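Local coordinates for NOL1/NOP2/sun family protein (PDB 3M4X) that probably methylates ribosomal RNA, as a NOL1/NOP2/sun-family methyltransferase that combines a Rossmann-like catalytic domain with a PUA-type RNA-binding domain, at residues G98-A103 against E258-T263; L123-K128 against E151-S156; S29-G34 against I285-D290. All blocks are in the same frame, centred on the assembly; numbering follows the deposited sequence.

In the fold
The three contacts are nested along the chain: contact 3 encloses contact 1, which encloses contact 2. Contacts 1 and 2 lie in the Rossmann-like methyltransferase domain, with centres about 18 Å apart. They share the junction of helices 95-101 and 118-127, where the Gln126 amide bonds to Gly98 O and Ala103 N. Contact 3 has its centre about 23 Å from that of contact 1 and about 32 Å from that of contact 2. Contacts 1 and 2 pack elements within the methyltransferase domain. Contact 3 joins helix 24-33 of the N-terminal domain to the hairpin loop between strands 283-285 and 295-302 of the methyltransferase sheet.

Contact 1 (G98-A103 against E258-T263); sequences GTAAAA and EEIPLT
Ile260 turns its methyl branch CG2 opposite the backbone N and keeps CG1 beside that N (chi1 -61°), and both branches then reach Ala100 of helix 95-101. In this Rossmann-like methyltransferase domain the helix packs against strand 295-302, through Ala100 on Val297, and beside the segment that leaves strand 255-258. Ile260 CG2 lies 3.8 Å from Ala100 CB and 3.9 Å from Ala100 CA. The longer branch follows, with Ile260 CD1 4.1 Å from Ala100 CB. The small alanine methyl is therefore touched by two ends of one isoleucine. The CA atoms of Ala100 and Ile260 are 5.9 Å apart, the nearest CA pair of the two segments.

The second pair sits two residues farther along the loop and one residue back along the helix. Leu262 extends CD2 to the helix. Thr99 is divided between two tasks. Its chi1 of -65° sets CG2 anti to the backbone N, facing the leucine, while OG1 turns beside that N. OG1 hydrogen-bonds to Met95 O and Tyr66 O, so the hydroxyl is satisfied away from the apolar meeting point.

The packing continues onto the sheet. Ile260 and Leu262 both touch Ile283 of strand 283-285, and Ile260 also touches Lys299 of strand 295-302. Thr99 CG2 and Leu262 CD2 meet at 4.0 Å, the two side chains crossing at a slant.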
ATOM      1  N   GLY A  98       5.993  -4.882  -4.815  1.00 33.60           N
ATOM      2  CA  GLY A  98       6.518  -3.677  -4.199  1.00 30.86           C
ATOM      3  C   GLY A  98       8.026  -3.634  -4.212  1.00 27.89           C
ATOM      4  O   GLY A  98       8.640  -2.582  -4.383  1.00 32.30           O
ATOM      5  N   THR A  99       8.646  -4.789  -4.051  1.00 31.59           N
ATOM      6  CA  THR A  99      10.100  -4.830  -4.062  1.00 33.46           C
ATOM      7  C   THR A  99      10.646  -4.530  -5.461  1.00 32.04           C
ATOM      8  O   THR A  99      11.585  -3.750  -5.610  1.00 32.34           O
ATOM      9  CB  THR A  99      10.611  -6.167  -3.528  1.00 35.43           C
ATOM     10  OG1 THR A  99      10.240  -6.275  -2.149  1.00 34.48           O
ATOM     11  CG2 THR A  99      12.125  -6.262  -3.659  1.00 33.83           C
ATOM     12  N   ALA A 100      10.042  -5.137  -6.479  1.00 32.75           N
ATOM     13  CA  ALA A 100      10.415  -4.871  -7.872  1.00 35.55           C
ATOM     14  C   ALA A 100      10.312  -3.388  -8.204  1.00 33.96           C
ATOM     15  O   ALA A 100      11.154  -2.839  -8.910  1.00 32.67           O
ATOM     16  CB  ALA A 100       9.535  -5.660  -8.813  1.00 35.20           C
ATOM     17  N   ALA A 101       9.277  -2.752  -7.671  1.00 36.05           N
ATOM     18  CA  ALA A 101       8.979  -1.361  -7.977  1.00 32.47           C
ATOM     19  C   ALA A 101      10.074  -0.415  -7.527  1.00 34.13           C
ATOM     20  O   ALA A 101      10.342   0.578  -8.199  1.00 37.20           O
ATOM     21  CB  ALA A 101       7.631  -0.953  -7.374  1.00 28.94           C
ATOM     22  N   ALA A 102      10.704  -0.723  -6.395  1.00 32.74           N
ATOM     23  CA  ALA A 102      11.759   0.126  -5.826  1.00 33.67           C
ATOM     24  C   ALA A 102      11.534   1.630  -6.052  1.00 32.47           C
ATOM     25  O   ALA A 102      12.333   2.310  -6.704  1.00 28.49           O
ATOM     26  CB  ALA A 102      13.121  -0.290  -6.345  1.00 36.20           C
ATOM     27  N   ALA A 103      10.442   2.139  -5.497  1.00 24.24           N
ATOM     28  CA  ALA A 103      10.172   3.567  -5.502  1.00 25.01           C
ATOM     29  C   ALA A 103      11.299   4.303  -4.773  1.00 35.66           C
ATOM     30  O   ALA A 103      11.911   3.772  -3.852  1.00 32.35           O
ATOM     31  CB  ALA A 103       8.851   3.835  -4.822  1.00 20.40           C
ATOM     32  N   GLU A 258      13.042  -4.396 -18.423  1.00 37.29           N
ATOM     33  CA  GLU A 258      14.162  -4.086 -17.561  1.00 36.89           C
ATOM     34  C   GLU A 258      14.434  -5.193 -16.534  1.00 39.56           C
ATOM     35  O   GLU A 258      13.543  -5.982 -16.174  1.00 31.11           O
ATOM     36  CB  GLU A 258      13.888  -2.753 -16.856  1.00 40.26           C
ATOM     37  CG  GLU A 258      15.054  -1.788 -16.862  1.00 49.65           C
ATOM     38  CD  GLU A 258      15.257  -1.102 -18.194  1.00 53.58           C
ATOM     39  OE1 GLU A 258      14.267  -0.876 -18.917  1.00 55.08           O
ATOM     40  OE2 GLU A 258      16.417  -0.775 -18.514  1.00 59.96           O
ATOM     41  N   GLU A 259      15.668  -5.240 -16.050  1.00 41.21           N
ATOM     42  CA  GLU A 259      16.036  -6.209 -15.030  1.00 37.79           C
ATOM     43  C   GLU A 259      15.475  -5.817 -13.676  1.00 41.30           C
ATOM     44  O   GLU A 259      15.325  -4.636 -13.371  1.00 43.25           O
ATOM     45  CB  GLU A 259      17.547  -6.349 -14.956  1.00 42.09           C
ATOM     46  CG  GLU A 259      18.141  -6.789 -16.277  1.00 57.66           C
ATOM     47  CD  GLU A 259      19.522  -7.390 -16.130  1.00 73.20           C
ATOM     48  OE1 GLU A 259      20.265  -6.974 -15.210  1.00 75.92           O
ATOM     49  OE2 GLU A 259      19.866  -8.283 -16.939  1.00 78.62           O
ATOM     50  N   ILE A 260      15.143  -6.824 -12.878  1.00 41.89           N
ATOM     51  CA  ILE A 260      14.673  -6.623 -11.520  1.00 36.28           C
ATOM     52  C   ILE A 260      15.675  -7.277 -10.577  1.00 44.52           C
ATOM     53  O   ILE A 260      15.601  -8.478 -10.329  1.00 45.20           O
ATOM     54  CB  ILE A 260      13.297  -7.268 -11.324  1.00 39.12           C
ATOM     55  CG1 ILE A 260      12.274  -6.619 -12.271  1.00 30.44           C
ATOM     56  CG2 ILE A 260      12.866  -7.172  -9.845  1.00 38.40           C
ATOM     57  CD1 ILE A 260      10.919  -7.324 -12.345  1.00 25.47           C
ATOM     58  N   PRO A 261      16.642  -6.496 -10.076  1.00 49.30           N
ATOM     59  CA  PRO A 261      17.675  -7.093  -9.222  1.00 47.88           C
ATOM     60  C   PRO A 261      17.063  -7.730  -7.978  1.00 51.00           C
ATOM     61  O   PRO A 261      16.224  -7.123  -7.310  1.00 52.03           O
ATOM     62  CB  PRO A 261      18.551  -5.897  -8.833  1.00 50.83           C
ATOM     63  CG  PRO A 261      18.223  -4.818  -9.843  1.00 51.75           C
ATOM     64  CD  PRO A 261      16.794  -5.035 -10.207  1.00 49.34           C
ATOM     65  N   LEU A 262      17.468  -8.958  -7.680  1.00 55.65           N
ATOM     66  CA  LEU A 262      17.022  -9.640  -6.469  1.00 58.53           C
ATOM     67  C   LEU A 262      18.116 -10.522  -5.893  1.00 59.81           C
ATOM     68  O   LEU A 262      18.969 -11.029  -6.623  1.00 58.81           O
ATOM     69  CB  LEU A 262      15.792 -10.492  -6.747  1.00 58.74           C
ATOM     70  CG  LEU A 262      14.454  -9.779  -6.666  1.00 60.59           C
ATOM     71  CD1 LEU A 262      13.352 -10.793  -6.855  1.00 62.33           C
ATOM     72  CD2 LEU A 262      14.324  -9.092  -5.326  1.00 61.56           C
ATOM     73  N   THR A 263      18.085 -10.695  -4.575  1.00 63.87           N
ATOM     74  CA  THR A 263      18.984 -11.617  -3.902  1.00 65.45           C
ATOM     75  C   THR A 263      18.396 -13.012  -4.002  1.00 61.66           C
ATOM     76  O   THR A 263      19.069 -13.960  -4.400  1.00 61.25           O
ATOM     77  CB  THR A 263      19.151 -11.258  -2.420  1.00 67.38           C
ATOM     78  OG1 THR A 263      19.623  -9.913  -2.309  1.00 66.52           O
ATOM     79  CG2 THR A 263      20.146 -12.213  -1.740  1.00 69.55           C
TER

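Contact 2 (L123-K128 against E151-S156)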
ATOM      1  N   LEU A 123       5.542   0.839  -1.039  1.00 29.82           N
ATOM      2  CA  LEU A 123       6.063   1.987  -1.787  1.00 25.39           C
ATOM      3  C   LEU A 123       6.316   3.157  -0.852  1.00 24.46           C
ATOM      4  O   LEU A 123       7.353   3.819  -0.904  1.00 29.97           O
ATOM      5  CB  LEU A 123       5.068   2.415  -2.867  1.00 25.50           C
ATOM      6  CG  LEU A 123       4.785   1.422  -4.002  1.00 26.13           C
ATOM      7  CD1 LEU A 123       3.614   1.917  -4.855  1.00 23.14           C
ATOM      8  CD2 LEU A 123       6.027   1.225  -4.858  1.00 21.64           C
ATOM      9  N   ALA A 124       5.338   3.426  -0.005  1.00 23.65           N
ATOM     10  CA  ALA A 124       5.439   4.509   0.942  1.00 23.15           C
ATOM     11  C   ALA A 124       6.622   4.293   1.891  1.00 30.95           C
ATOM     12  O   ALA A 124       7.310   5.250   2.252  1.00 36.11           O
ATOM     13  CB  ALA A 124       4.154   4.628   1.709  1.00 27.97           C
ATOM     14  N   ALA A 125       6.863   3.048   2.294  1.00 26.31           N
ATOM     15  CA  ALA A 125       8.001   2.758   3.171  1.00 31.11           C
ATOM     16  C   ALA A 125       9.271   3.112   2.428  1.00 35.50           C
ATOM     17  O   ALA A 125      10.221   3.623   3.013  1.00 34.96           O
ATOM     18  CB  ALA A 125       8.020   1.266   3.606  1.00 29.41           C
ATOM     19  N   GLN A 126       9.276   2.846   1.121  1.00 31.99           N
ATOM     20  CA  GLN A 126      10.442   3.107   0.289  1.00 25.11           C
ATOM     21  C   GLN A 126      10.686   4.615   0.120  1.00 33.70           C
ATOM     22  O   GLN A 126      11.829   5.072   0.034  1.00 33.28           O
ATOM     23  CB  GLN A 126      10.260   2.456  -1.080  1.00 27.22           C
ATOM     24  CG  GLN A 126      10.523   0.940  -1.135  1.00 25.59           C
ATOM     25  CD  GLN A 126       9.922   0.295  -2.394  1.00 29.56           C
ATOM     26  OE1 GLN A 126       9.176   0.935  -3.141  1.00 27.91           O
ATOM     27  NE2 GLN A 126      10.255  -0.968  -2.633  1.00 26.67           N
HETATM   28  N   MSE A 127       9.603   5.383   0.086  1.00 29.59           N
HETATM   29  CA  MSE A 127       9.678   6.804  -0.229  1.00 29.33           C
HETATM   30  C   MSE A 127       9.998   7.694   0.963  1.00 27.77           C
HETATM   31  O   MSE A 127      10.336   8.862   0.788  1.00 33.58           O
HETATM   32  CB  MSE A 127       8.384   7.246  -0.894  1.00 27.88           C
HETATM   33  CG  MSE A 127       8.091   6.435  -2.137  1.00 33.20           C
HETATM   34 SE   MSE A 127       6.314   6.797  -2.806  1.00 43.69          SE
HETATM   35  CE  MSE A 127       6.607   8.689  -3.199  1.00 27.35           C
ATOM     36  N   LYS A 128       9.891   7.131   2.163  1.00 36.07           N
ATOM     37  CA  LYS A 128      10.306   7.798   3.395  1.00 35.10           C
ATOM     38  C   LYS A 128       9.650   9.172   3.557  1.00 33.04           C
ATOM     39  O   LYS A 128      10.275  10.119   4.027  1.00 35.33           O
ATOM     40  CB  LYS A 128      11.832   7.902   3.449  1.00 33.59           C
ATOM     41  CG  LYS A 128      12.506   6.549   3.479  1.00 47.16           C
ATOM     42  CD  LYS A 128      13.929   6.611   2.952  1.00 59.78           C
ATOM     43  CE  LYS A 128      14.947   6.542   4.071  1.00 70.40           C
ATOM     44  NZ  LYS A 128      16.323   6.332   3.537  1.00 74.64           N
ATOM     45  N   GLU A 151      -3.433   5.635   6.416  1.00 30.17           N
ATOM     46  CA  GLU A 151      -3.398   6.363   7.669  1.00 29.33           C
ATOM     47  C   GLU A 151      -2.768   5.551   8.809  1.00 25.87           C
ATOM     48  O   GLU A 151      -1.958   6.066   9.577  1.00 26.43           O
ATOM     49  CB  GLU A 151      -4.816   6.786   8.037  1.00 31.34           C
ATOM     50  CG  GLU A 151      -4.923   7.517   9.345  1.00 34.05           C
ATOM     51  CD  GLU A 151      -6.357   7.709   9.752  1.00 37.22           C
ATOM     52  OE1 GLU A 151      -6.962   6.744  10.249  1.00 36.17           O
ATOM     53  OE2 GLU A 151      -6.885   8.821   9.566  1.00 42.99           O
ATOM     54  N   ARG A 152      -3.123   4.277   8.911  1.00 30.78           N
ATOM     55  CA  ARG A 152      -2.603   3.446   9.997  1.00 32.75           C
ATOM     56  C   ARG A 152      -1.089   3.315   9.892  1.00 32.78           C
ATOM     57  O   ARG A 152      -0.364   3.350  10.905  1.00 29.69           O
ATOM     58  CB  ARG A 152      -3.283   2.072  10.014  1.00 27.58           C
ATOM     59  CG  ARG A 152      -2.781   1.109  11.107  1.00 31.06           C
ATOM     60  CD  ARG A 152      -3.627  -0.191  11.154  1.00 35.75           C
ATOM     61  NE  ARG A 152      -3.552  -0.904   9.884  1.00 37.74           N
ATOM     62  CZ  ARG A 152      -2.651  -1.847   9.600  1.00 40.28           C
ATOM     63  NH1 ARG A 152      -1.745  -2.217  10.508  1.00 32.08           N
ATOM     64  NH2 ARG A 152      -2.656  -2.421   8.403  1.00 30.73           N
ATOM     65  N   TRP A 153      -0.640   3.207   8.647  1.00 28.55           N
ATOM     66  CA  TRP A 153       0.743   2.959   8.283  1.00 27.72           C
ATOM     67  C   TRP A 153       1.550   4.217   8.495  1.00 29.37           C
ATOM     68  O   TRP A 153       2.779   4.180   8.477  1.00 27.00           O
ATOM     69  CB  TRP A 153       0.810   2.525   6.803  1.00 31.25           C
ATOM     70  CG  TRP A 153       2.083   1.832   6.380  1.00 28.31           C
ATOM     71  CD1 TRP A 153       2.947   2.232   5.399  1.00 30.48           C
ATOM     72  CD2 TRP A 153       2.614   0.600   6.907  1.00 26.74           C
ATOM     73  NE1 TRP A 153       3.991   1.337   5.294  1.00 34.37           N
ATOM     74  CE2 TRP A 153       3.809   0.329   6.208  1.00 31.14           C
ATOM     75  CE3 TRP A 153       2.199  -0.289   7.909  1.00 23.37           C
ATOM     76  CZ2 TRP A 153       4.594  -0.795   6.474  1.00 31.83           C
ATOM     77  CZ3 TRP A 153       2.993  -1.408   8.182  1.00 28.83           C
ATOM     78  CH2 TRP A 153       4.170  -1.648   7.464  1.00 32.58           C
ATOM     79  N   GLY A 154       0.858   5.339   8.690  1.00 33.96           N
ATOM     80  CA  GLY A 154       1.529   6.596   8.974  1.00 35.33           C
ATOM     81  C   GLY A 154       2.055   7.345   7.760  1.00 36.47           C
ATOM     82  O   GLY A 154       3.007   8.115   7.858  1.00 35.88           O
ATOM     83  N   VAL A 155       1.421   7.143   6.612  1.00 39.62           N
ATOM     84  CA  VAL A 155       1.877   7.779   5.370  1.00 31.47           C
ATOM     85  C   VAL A 155       1.372   9.203   5.310  1.00 26.10           C
ATOM     86  O   VAL A 155       0.175   9.447   5.425  1.00 31.33           O
ATOM     87  CB  VAL A 155       1.351   7.021   4.147  1.00 30.35           C
ATOM     88  CG1 VAL A 155       1.841   7.674   2.830  1.00 25.29           C
ATOM     89  CG2 VAL A 155       1.752   5.558   4.239  1.00 24.18           C
ATOM     90  N   SER A 156       2.284  10.143   5.116  1.00 26.90           N
ATOM     91  CA  SER A 156       1.923  11.553   5.133  1.00 35.56           C
ATOM     92  C   SER A 156       1.902  12.207   3.754  1.00 36.81           C
ATOM     93  O   SER A 156       1.433  13.322   3.627  1.00 36.39           O
ATOM     94  CB  SER A 156       2.865  12.326   6.060  1.00 38.69           C
ATOM     95  OG  SER A 156       4.213  12.108   5.687  1.00 42.06           O
TER
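Ala124 CB points at Val155 and meets both of its methyls. Val155 CG2 is the nearer, 3.6 Å from Ala124 CB, and Val155 CG1 follows at 4.0 Å from the same atom. The alanine methyl thus sits against the fork of the valine. With a chi1 of -179°, Val155 places CG1 opposite its backbone N and CG2 beside that N. One residue on, Ala125 CB comes to the pyrrole edge of Trp153, 4.4 Å from NE1 and near the plane of the ring. Val155 CG2 also lies at the edge of this indole, in its plane. Ala124 therefore faces the valine methyls, while Ala125 lies beside the N-H corner of the indole.

The next shell positions these groups. Trp153 swings its ring from the last turn of helix 140-153 towards helix 118-127 (chi1 -162°). A weak hydrogen bond from NE1 to Thr121 O, one turn before Ala125, is consistent with this orientation. Gly154 stands between Trp153 and Val155, with positive phi. It ends the helix in a Schellman motif, in which Gly154 N bonds to Glu151 O at 3.0 Å. This reversal takes the chain out of the helix and brings Val155 back beside Trp153.

Farther out, Pro44 touches Ala125, and Asn43 ND2 bonds to Trp153 O. Glu151 forms a salt bridge with Arg369 on the other side of its helix.

All four touching residues are buried. Helix 118-127 links strand 108-111 to strand 132-136, and helix 140-153 links that strand to 158-161. The arrangement is the packing of two successive beta-alpha-beta crossover helices over parallel strands, as in Rossmann-fold methyltransferases.

Contact 3 (S29-G34 against I285-D290); sequences SALEQG and IWPHKD
His288 begins its side chain against Ala30 of helix 24-33, with His288 CB 3.6 Å from Ala30 CB. His288 CA is equally near, so the alanine methyl presses on the base of the histidine and not on its ring. From CB the chain turns away. A chi1 of 64° puts CG between the backbone N and the carbonyl carbon and directs the imidazole along its own loop. Lys289 CB lies over the centre of one ring face, 4.3 Å above the plane. Trp286 CE3 meets the ring at its edge, in plane. At the tip, NE2 hydrogen-bonds to Glu23 OE2, in the residues just before helix 24-33.

Pro287 makes the other half of the contact. Its CB is 4.1 Å from Ala30 CB, and its CG is 3.9 Å from Leu31 CD1. Proline ring and leucine branch run at an angle to each other. Phe27, a turn earlier on the same helix, also touches Pro287 and sets its ring edge-to-face with Trp286.

The loop is a tight turn braced from within. Trp286 N donates to Asp290 OD2 at 2.9 Å, nearly straight at 170°; OD2 accepts with its anti lone pair, the one away from the other carboxylate oxygen. Asp290 N lies 2.7 Å from Trp286 O, which also accepts from Lys289 N. Ser267 OG is a second partner of Asp290 OD2.

The N-terminal helix and the methyltransferase loop meet here through carbon alone. Polar ties flank the meeting: the histidine tip to Glu23, and Ala30 O to Arg192 NH1 of the methyltransferase domain. Carbon contacts depend on close fit and carry little directionality, so the flanking hydrogen bonds probably do more to set the orientation of helix against loop.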
ATOM      1  N   SER A  29       0.254 -30.763  -7.513  1.00 50.25           N
ATOM      2  CA  SER A  29       0.503 -31.336  -6.193  1.00 49.76           C
ATOM      3  C   SER A  29       0.757 -30.213  -5.175  1.00 55.38           C
ATOM      4  O   SER A  29       0.369 -30.312  -4.006  1.00 49.66           O
ATOM      5  CB  SER A  29       1.677 -32.317  -6.282  1.00 56.70           C
ATOM      6  OG  SER A  29       2.146 -32.724  -5.021  1.00 62.46           O
ATOM      7  N   ALA A  30       1.379 -29.124  -5.630  1.00 57.18           N
ATOM      8  CA  ALA A  30       1.567 -27.966  -4.772  1.00 53.93           C
ATOM      9  C   ALA A  30       0.218 -27.324  -4.539  1.00 47.07           C
ATOM     10  O   ALA A  30      -0.111 -26.947  -3.426  1.00 46.45           O
ATOM     11  CB  ALA A  30       2.522 -26.973  -5.403  1.00 59.61           C
ATOM     12  N   LEU A  31      -0.576 -27.242  -5.597  1.00 44.35           N
ATOM     13  CA  LEU A  31      -1.865 -26.567  -5.545  1.00 45.20           C
ATOM     14  C   LEU A  31      -2.850 -27.276  -4.621  1.00 49.78           C
ATOM     15  O   LEU A  31      -3.599 -26.628  -3.888  1.00 47.04           O
ATOM     16  CB  LEU A  31      -2.455 -26.437  -6.957  1.00 48.67           C
ATOM     17  CG  LEU A  31      -2.436 -25.092  -7.706  1.00 51.74           C
ATOM     18  CD1 LEU A  31      -1.327 -24.139  -7.245  1.00 51.22           C
ATOM     19  CD2 LEU A  31      -2.373 -25.314  -9.213  1.00 48.33           C
ATOM     20  N   GLU A  32      -2.837 -28.607  -4.635  1.00 48.62           N
ATOM     21  CA  GLU A  32      -3.822 -29.372  -3.869  1.00 53.77           C
ATOM     22  C   GLU A  32      -3.369 -29.835  -2.487  1.00 52.57           C
ATOM     23  O   GLU A  32      -4.201 -30.102  -1.620  1.00 52.43           O
ATOM     24  CB  GLU A  32      -4.314 -30.579  -4.684  1.00 64.60           C
ATOM     25  CG  GLU A  32      -3.202 -31.480  -5.177  1.00 68.24           C
ATOM     26  CD  GLU A  32      -3.714 -32.615  -6.043  1.00 69.97           C
ATOM     27  OE1 GLU A  32      -3.900 -32.401  -7.269  1.00 53.18           O
ATOM     28  OE2 GLU A  32      -3.930 -33.717  -5.480  1.00 76.23           O
ATOM     29  N   GLN A  33      -2.066 -29.951  -2.265  1.00 52.49           N
ATOM     30  CA  GLN A  33      -1.606 -30.422  -0.955  1.00 51.32           C
ATOM     31  C   GLN A  33      -0.792 -29.389  -0.173  1.00 52.00           C
ATOM     32  O   GLN A  33      -0.548 -29.562   1.019  1.00 53.39           O
ATOM     33  CB  GLN A  33      -0.808 -31.721  -1.085  1.00 57.54           C
ATOM     34  CG  GLN A  33      -1.644 -32.936  -1.479  1.00 66.28           C
ATOM     35  CD  GLN A  33      -2.635 -33.335  -0.402  1.00 67.71           C
ATOM     36  OE1 GLN A  33      -2.472 -32.996   0.775  1.00 59.62           O
ATOM     37  NE2 GLN A  33      -3.676 -34.056  -0.802  1.00 70.48           N
ATOM     38  N   GLY A  34      -0.379 -28.318  -0.841  1.00 48.37           N
ATOM     39  CA  GLY A  34       0.538 -27.379  -0.235  1.00 51.58           C
ATOM     40  C   GLY A  34      -0.128 -26.424   0.728  1.00 51.86           C
ATOM     41  O   GLY A  34      -1.351 -26.332   0.784  1.00 48.45           O
ATOM     42  N   ILE A 285       6.722 -16.647 -10.056  1.00 35.68           N
ATOM     43  CA  ILE A 285       6.776 -17.366  -8.801  1.00 36.93           C
ATOM     44  C   ILE A 285       5.818 -18.550  -8.897  1.00 38.22           C
ATOM     45  O   ILE A 285       4.610 -18.372  -9.060  1.00 38.84           O
ATOM     46  CB  ILE A 285       6.452 -16.435  -7.608  1.00 39.41           C
ATOM     47  CG1 ILE A 285       7.552 -15.380  -7.471  1.00 38.21           C
ATOM     48  CG2 ILE A 285       6.334 -17.234  -6.315  1.00 45.20           C
ATOM     49  CD1 ILE A 285       7.288 -14.350  -6.432  1.00 46.28           C
ATOM     50  N   TRP A 286       6.379 -19.753  -8.850  1.00 39.10           N
ATOM     51  CA  TRP A 286       5.602 -20.987  -8.942  1.00 45.12           C
ATOM     52  C   TRP A 286       5.539 -21.632  -7.556  1.00 51.27           C
ATOM     53  O   TRP A 286       6.559 -21.731  -6.872  1.00 51.33           O
ATOM     54  CB  TRP A 286       6.259 -21.969  -9.913  1.00 43.57           C
ATOM     55  CG  TRP A 286       6.292 -21.576 -11.390  1.00 42.72           C
ATOM     56  CD1 TRP A 286       7.367 -21.094 -12.088  1.00 36.53           C
ATOM     57  CD2 TRP A 286       5.223 -21.704 -12.345  1.00 40.96           C
ATOM     58  NE1 TRP A 286       7.025 -20.889 -13.407  1.00 37.57           N
ATOM     59  CE2 TRP A 286       5.719 -21.261 -13.592  1.00 38.00           C
ATOM     60  CE3 TRP A 286       3.898 -22.146 -12.266  1.00 37.46           C
ATOM     61  CZ2 TRP A 286       4.930 -21.239 -14.746  1.00 36.57           C
ATOM     62  CZ3 TRP A 286       3.117 -22.121 -13.412  1.00 38.44           C
ATOM     63  CH2 TRP A 286       3.636 -21.674 -14.638  1.00 34.49           C
ATOM     64  N   PRO A 287       4.346 -22.075  -7.138  1.00 52.34           N
ATOM     65  CA  PRO A 287       4.142 -22.617  -5.784  1.00 48.67           C
ATOM     66  C   PRO A 287       4.918 -23.920  -5.545  1.00 46.37           C
ATOM     67  O   PRO A 287       5.287 -24.233  -4.419  1.00 46.09           O
ATOM     68  CB  PRO A 287       2.632 -22.895  -5.729  1.00 49.38           C
ATOM     69  CG  PRO A 287       2.042 -22.259  -6.957  1.00 53.29           C
ATOM     70  CD  PRO A 287       3.131 -22.148  -7.965  1.00 52.54           C
ATOM     71  N   HIS A 288       5.153 -24.685  -6.599  1.00 42.67           N
ATOM     72  CA  HIS A 288       5.857 -25.948  -6.446  1.00 49.45           C
ATOM     73  C   HIS A 288       7.375 -25.772  -6.442  1.00 52.80           C
ATOM     74  O   HIS A 288       8.113 -26.722  -6.188  1.00 57.16           O
ATOM     75  CB  HIS A 288       5.435 -26.922  -7.547  1.00 52.20           C
ATOM     76  CG  HIS A 288       5.795 -26.471  -8.930  1.00 50.41           C
ATOM     77  ND1 HIS A 288       5.151 -25.430  -9.568  1.00 45.01           N
ATOM     78  CD2 HIS A 288       6.722 -26.931  -9.802  1.00 48.64           C
ATOM     79  CE1 HIS A 288       5.672 -25.267 -10.771  1.00 46.21           C
ATOM     80  NE2 HIS A 288       6.625 -26.165 -10.939  1.00 44.06           N
ATOM     81  N   LYS A 289       7.823 -24.546  -6.694  1.00 49.91           N
ATOM     82  CA  LYS A 289       9.216 -24.267  -7.025  1.00 53.63           C
ATOM     83  C   LYS A 289       9.795 -23.214  -6.093  1.00 56.28           C
ATOM     84  O   LYS A 289      10.893 -23.367  -5.562  1.00 57.94           O
ATOM     85  CB  LYS A 289       9.301 -23.723  -8.457  1.00 53.75           C
ATOM     86  CG  LYS A 289      10.119 -24.550  -9.426  1.00 58.57           C
ATOM     87  CD  LYS A 289      10.355 -23.748 -10.696  1.00 66.07           C
ATOM     88  CE  LYS A 289      11.264 -24.454 -11.698  1.00 71.16           C
ATOM     89  NZ  LYS A 289      11.639 -23.525 -12.809  1.00 72.25           N
ATOM     90  N   ASP A 290       9.044 -22.128  -5.932  1.00 56.28           N
ATOM     91  CA  ASP A 290       9.492 -20.959  -5.194  1.00 51.60           C
ATOM     92  C   ASP A 290       8.676 -20.814  -3.929  1.00 57.29           C
ATOM     93  O   ASP A 290       7.806 -21.628  -3.647  1.00 59.58           O
ATOM     94  CB  ASP A 290       9.303 -19.703  -6.040  1.00 46.12           C
ATOM     95  CG  ASP A 290       9.958 -19.809  -7.391  1.00 46.49           C
ATOM     96  OD1 ASP A 290      11.176 -20.068  -7.439  1.00 48.71           O
ATOM     97  OD2 ASP A 290       9.253 -19.642  -8.407  1.00 49.48           O
TER